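Local coordinates for protein flavoredoxin (PDB 2D5M) that binds flavin mononucleotide and probably carries electrons, as a member of the flavin reductase-like family, at residues 63-75 against 106-120. Numbering follows the deposited sequence.
Sequences RGAFTISIPSRAY and VDAPYVGEFPMAIEL
Phe114 lies between Pro71 and Val111: Pro71 CA sits over one ring face, 3.8 Å from the centroid, and Val111 CG1 covers the opposite face near the rim. Tyr75 leans on the same ring obliquely, its CB 3.4 Å from Phe114 CE1. Strands 65-70 and 116-120 run antiparallel, joined by paired backbone bonds at Phe66-Leu120 and Ile68-Ile118. From one side of this ladder Leu120 drops CB over the centre of the Phe66 ring, while its CD1 reaches Ile68 CG1 at 3.9 Å; Ile46 of strand 44-48 closes over Ile68, Ile118 and Leu120 in the barrel interior. On the other side two hydroxyls hold strand 109-111. Thr67 OG1, set between its backbone N and carbonyl carbon (chi1 66°), donates to Pro109 O at 2.6 Å, and Ser69 OG accepts the N-H of Val111, N to OG 2.9 Å, nearly straight at 171°. At the far end Arg63 NH1 meets the syn lone pair of Asp107 OD2 at 2.8 Å, the carboxylate turned 84° from the guanidinium plane. Apolar packing thus fills the barrel side, whereas buried hydroxyls satisfy Pro109 O and Val111 N of the strand running alongside; Ile70 O, buried against Phe114 CB and Pro115 CD, has no partner.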
loop_
_atom_site.group_PDB
_atom_site.type_symbol
_atom_site.label_atom_id
_atom_site.label_comp_id
_atom_site.label_asym_id
_atom_site.label_seq_id
_atom_site.Cartn_x
_atom_site.Cartn_y
_atom_site.Cartn_z
ATOM N N ARG A 63 -1.193 8.086 23.410
ATOM C CA ARG A 63 -0.008 8.900 23.203
ATOM C C ARG A 63 -0.024 9.768 21.977
ATOM O O ARG A 63 0.769 10.710 21.837
ATOM C CB ARG A 63 1.239 8.025 23.151
ATOM C CG ARG A 63 1.552 7.620 24.634
ATOM C CD ARG A 63 2.910 6.968 24.662
ATOM N NE ARG A 63 3.121 6.391 25.963
ATOM C CZ ARG A 63 3.753 6.948 26.960
ATOM N NH1 ARG A 63 4.269 8.167 26.873
ATOM N NH2 ARG A 63 3.832 6.281 28.091
ATOM N N GLY A 64 -0.934 9.463 21.030
ATOM C CA GLY A 64 -1.013 10.319 19.821
ATOM C C GLY A 64 0.204 10.259 18.949
ATOM O O GLY A 64 0.498 11.233 18.250
ATOM N N ALA A 65 0.917 9.150 18.941
ATOM C CA ALA A 65 2.170 9.019 18.236
ATOM C C ALA A 65 2.434 7.540 17.964
ATOM O O ALA A 65 2.078 6.691 18.776
ATOM C CB ALA A 65 3.318 9.551 19.094
ATOM N N PHE A 66 3.091 7.267 16.831
ATOM C CA PHE A 66 3.486 5.924 16.508
ATOM C C PHE A 66 4.613 6.022 15.471
ATOM O O PHE A 66 4.814 7.063 14.850
ATOM C CB PHE A 66 2.340 5.074 15.974
ATOM C CG PHE A 66 1.617 5.575 14.733
ATOM C CD1 PHE A 66 1.967 5.051 13.476
ATOM C CD2 PHE A 66 0.598 6.481 14.795
ATOM C CE1 PHE A 66 1.258 5.441 12.346
ATOM C CE2 PHE A 66 -0.068 6.921 13.644
ATOM C CZ PHE A 66 0.253 6.395 12.409
ATOM N N THR A 67 5.337 4.929 15.313
ATOM C CA THR A 67 6.306 4.816 14.264
ATOM C C THR A 67 5.887 3.696 13.303
ATOM O O THR A 67 5.067 2.866 13.647
ATOM C CB THR A 67 7.722 4.489 14.795
ATOM O OG1 THR A 67 7.661 3.189 15.350
ATOM C CG2 THR A 67 8.175 5.523 15.789
ATOM N N ILE A 68 6.496 3.703 12.110
ATOM C CA ILE A 68 6.461 2.599 11.176
ATOM C C ILE A 68 7.901 2.220 10.895
ATOM O O ILE A 68 8.669 3.020 10.405
ATOM C CB ILE A 68 5.675 2.960 9.915
ATOM C CG1 ILE A 68 4.174 3.046 10.243
ATOM C CG2 ILE A 68 5.977 1.951 8.777
ATOM C CD1 ILE A 68 3.326 3.658 9.162
ATOM N N SER A 69 8.213 0.969 11.182
ATOM C CA SER A 69 9.520 0.420 10.844
ATOM C C SER A 69 9.326 -0.600 9.732
ATOM O O SER A 69 8.406 -1.422 9.773
ATOM C CB SER A 69 10.164 -0.235 12.069
ATOM O OG SER A 69 10.338 0.654 13.133
ATOM N N ILE A 70 10.199 -0.535 8.718
ATOM C CA ILE A 70 10.050 -1.371 7.523
ATOM C C ILE A 70 11.094 -2.489 7.604
ATOM O O ILE A 70 12.276 -2.203 7.593
ATOM C CB ILE A 70 10.180 -0.516 6.276
ATOM C CG1 ILE A 70 9.036 0.512 6.256
ATOM C CG2 ILE A 70 10.192 -1.354 5.023
ATOM C CD1 ILE A 70 8.785 1.366 5.112
ATOM N N PRO A 71 10.638 -3.747 7.722
ATOM C CA PRO A 71 11.618 -4.851 7.866
ATOM C C PRO A 71 12.283 -5.114 6.501
ATOM O O PRO A 71 11.652 -5.029 5.442
ATOM C CB PRO A 71 10.782 -6.041 8.255
ATOM C CG PRO A 71 9.441 -5.734 7.666
ATOM C CD PRO A 71 9.259 -4.212 7.745
ATOM N N SER A 72 13.515 -5.547 6.537
ATOM C CA SER A 72 14.240 -6.177 5.453
ATOM C C SER A 72 13.972 -7.679 5.538
ATOM O O SER A 72 13.399 -8.191 6.518
ATOM C CB SER A 72 15.714 -5.915 5.491
ATOM O OG SER A 72 16.228 -6.368 6.706
ATOM N N ARG A 73 14.373 -8.406 4.498
ATOM C CA ARG A 73 14.007 -9.812 4.459
ATOM C C ARG A 73 14.589 -10.583 5.633
ATOM O O ARG A 73 13.983 -11.582 6.029
ATOM C CB ARG A 73 14.463 -10.435 3.132
ATOM C CG ARG A 73 15.931 -10.836 3.075
ATOM C CD ARG A 73 16.265 -11.470 1.736
ATOM N NE ARG A 73 16.092 -10.559 0.652
ATOM C CZ ARG A 73 16.005 -10.872 -0.649
ATOM N NH1 ARG A 73 16.059 -12.139 -1.031
ATOM N NH2 ARG A 73 15.862 -9.867 -1.520
ATOM N N ALA A 74 15.716 -10.166 6.202
ATOM C CA ALA A 74 16.250 -10.894 7.358
ATOM C C ALA A 74 15.331 -10.928 8.564
ATOM O O ALA A 74 15.510 -11.760 9.455
ATOM C CB ALA A 74 17.603 -10.239 7.738
ATOM N N TYR A 75 14.394 -9.983 8.607
ATOM C CA TYR A 75 13.521 -9.811 9.749
ATOM C C TYR A 75 12.064 -10.198 9.412
ATOM O O TYR A 75 11.153 -9.820 10.164
ATOM C CB TYR A 75 13.606 -8.367 10.280
ATOM C CG TYR A 75 14.981 -8.093 10.827
ATOM C CD1 TYR A 75 15.352 -8.623 12.071
ATOM C CD2 TYR A 75 15.922 -7.374 10.097
ATOM C CE1 TYR A 75 16.619 -8.388 12.588
ATOM C CE2 TYR A 75 17.176 -7.168 10.645
ATOM C CZ TYR A 75 17.510 -7.679 11.841
ATOM O OH TYR A 75 18.776 -7.477 12.382
ATOM N N VAL A 106 8.808 12.094 17.961
ATOM C CA VAL A 106 7.470 11.638 18.430
ATOM C C VAL A 106 7.687 10.645 19.577
ATOM O O VAL A 106 8.735 10.010 19.665
ATOM C CB VAL A 106 6.580 11.037 17.335
ATOM C CG1 VAL A 106 6.543 11.935 16.083
ATOM C CG2 VAL A 106 7.045 9.641 16.941
ATOM N N ASP A 107 6.619 10.553 20.358
ATOM C CA ASP A 107 6.594 9.718 21.575
ATOM C C ASP A 107 6.269 8.257 21.282
ATOM O O ASP A 107 5.179 7.746 21.628
ATOM C CB ASP A 107 5.584 10.303 22.540
ATOM C CG ASP A 107 5.635 9.647 23.901
ATOM O OD1 ASP A 107 6.667 9.007 24.232
ATOM O OD2 ASP A 107 4.631 9.815 24.637
ATOM N N ALA A 108 7.191 7.557 20.614
ATOM C CA ALA A 108 7.041 6.162 20.182
ATOM C C ALA A 108 8.402 5.601 19.846
ATOM O O ALA A 108 9.268 6.342 19.358
ATOM C CB ALA A 108 6.116 6.040 18.987
ATOM N N PRO A 109 8.596 4.303 20.024
ATOM C CA PRO A 109 9.839 3.651 19.626
ATOM C C PRO A 109 9.775 3.150 18.173
ATOM O O PRO A 109 8.665 2.822 17.718
ATOM C CB PRO A 109 9.924 2.450 20.546
ATOM C CG PRO A 109 8.462 2.039 20.673
ATOM C CD PRO A 109 7.679 3.342 20.614
ATOM N N TYR A 110 10.927 3.024 17.537
ATOM C CA TYR A 110 11.030 2.296 16.269
ATOM C C TYR A 110 12.012 1.142 16.451
ATOM O O TYR A 110 12.682 1.012 17.475
ATOM C CB TYR A 110 11.391 3.177 15.115
ATOM C CG TYR A 110 12.724 3.879 15.166
ATOM C CD1 TYR A 110 13.861 3.300 14.678
ATOM C CD2 TYR A 110 12.857 5.148 15.699
ATOM C CE1 TYR A 110 15.102 3.944 14.709
ATOM C CE2 TYR A 110 14.068 5.799 15.708
ATOM C CZ TYR A 110 15.180 5.188 15.235
ATOM O OH TYR A 110 16.403 5.849 15.235
ATOM N N VAL A 111 12.100 0.282 15.430
ATOM C CA VAL A 111 12.936 -0.905 15.506
ATOM C C VAL A 111 14.339 -0.574 14.998
ATOM O O VAL A 111 14.512 -0.334 13.787
ATOM C CB VAL A 111 12.357 -2.094 14.727
ATOM C CG1 VAL A 111 13.238 -3.299 14.964
ATOM C CG2 VAL A 111 10.920 -2.371 15.139
ATOM N N GLY A 112 15.310 -0.561 15.849
ATOM C CA GLY A 112 16.639 -0.084 15.452
ATOM C C GLY A 112 17.293 -0.918 14.384
ATOM O O GLY A 112 18.049 -0.403 13.564
ATOM N N GLU A 113 17.034 -2.218 14.372
ATOM C CA GLU A 113 17.680 -3.112 13.448
ATOM C C GLU A 113 17.172 -2.969 12.029
ATOM O O GLU A 113 17.822 -3.475 11.105
ATOM C CB GLU A 113 17.472 -4.575 13.893
ATOM C CG GLU A 113 18.205 -4.994 15.140
ATOM C CD GLU A 113 17.713 -4.457 16.426
ATOM O OE1 GLU A 113 16.568 -3.970 16.518
ATOM O OE2 GLU A 113 18.473 -4.571 17.420
ATOM N N PHE A 114 15.978 -2.386 11.851
ATOM C CA PHE A 114 15.390 -2.308 10.515
ATOM C C PHE A 114 16.027 -1.170 9.724
ATOM O O PHE A 114 16.520 -0.213 10.287
ATOM C CB PHE A 114 13.892 -2.139 10.590
ATOM C CG PHE A 114 13.118 -3.352 11.082
ATOM C CD1 PHE A 114 13.705 -4.515 11.583
ATOM C CD2 PHE A 114 11.729 -3.321 11.014
ATOM C CE1 PHE A 114 12.939 -5.561 12.066
ATOM C CE2 PHE A 114 10.982 -4.364 11.490
ATOM C CZ PHE A 114 11.563 -5.473 12.029
ATOM N N PRO A 115 15.997 -1.280 8.403
ATOM C CA PRO A 115 16.719 -0.322 7.583
ATOM C C PRO A 115 16.073 1.041 7.489
ATOM O O PRO A 115 16.715 2.052 7.111
ATOM C CB PRO A 115 16.736 -1.006 6.220
ATOM C CG PRO A 115 15.500 -1.894 6.197
ATOM C CD PRO A 115 15.518 -2.411 7.600
ATOM N N MET A 116 14.796 1.118 7.755
ATOM C CA MET A 116 14.015 2.338 7.537
ATOM C C MET A 116 12.950 2.457 8.639
ATOM O O MET A 116 12.267 1.495 8.965
ATOM C CB MET A 116 13.355 2.288 6.185
ATOM C CG MET A 116 12.490 3.445 5.798
ATOM S SD MET A 116 12.217 3.239 4.012
ATOM C CE MET A 116 11.248 4.673 3.773
ATOM N N ALA A 117 12.795 3.669 9.157
ATOM C CA ALA A 117 11.827 3.950 10.199
ATOM C C ALA A 117 11.211 5.346 9.920
ATOM O O ALA A 117 11.882 6.251 9.463
ATOM C CB ALA A 117 12.460 3.905 11.563
ATOM N N ILE A 118 9.935 5.445 10.206
ATOM C CA ILE A 118 9.152 6.651 9.994
ATOM C C ILE A 118 8.531 7.048 11.326
ATOM O O ILE A 118 7.955 6.182 12.013
ATOM C CB ILE A 118 8.042 6.375 8.933
ATOM C CG1 ILE A 118 8.599 5.761 7.670
ATOM C CG2 ILE A 118 7.278 7.663 8.683
ATOM C CD1 ILE A 118 7.534 5.303 6.690
ATOM N N GLU A 119 8.659 8.303 11.713
ATOM C CA GLU A 119 8.080 8.833 12.928
ATOM C C GLU A 119 6.810 9.599 12.612
ATOM O O GLU A 119 6.856 10.513 11.765
ATOM C CB GLU A 119 9.089 9.774 13.631
ATOM C CG GLU A 119 10.371 9.092 14.039
ATOM C CD GLU A 119 11.151 9.844 15.093
ATOM O OE1 GLU A 119 10.471 10.538 15.921
ATOM O OE2 GLU A 119 12.392 9.680 15.121
ATOM N N LEU A 120 5.713 9.241 13.260
ATOM C CA LEU A 120 4.414 9.844 12.954
ATOM C C LEU A 120 3.720 10.399 14.200
ATOM O O LEU A 120 3.720 9.840 15.287
ATOM C CB LEU A 120 3.471 8.845 12.264
ATOM C CG LEU A 120 4.048 8.238 10.981
ATOM C CD1 LEU A 120 4.634 6.836 11.227
ATOM C CD2 LEU A 120 3.020 8.179 9.849
HETATM O O HOH W 1 2.567 11.418 23.939
HETATM O O HOH W 2 3.425 5.588 21.207
HETATM O O HOH W 3 19.957 -5.323 11.371
#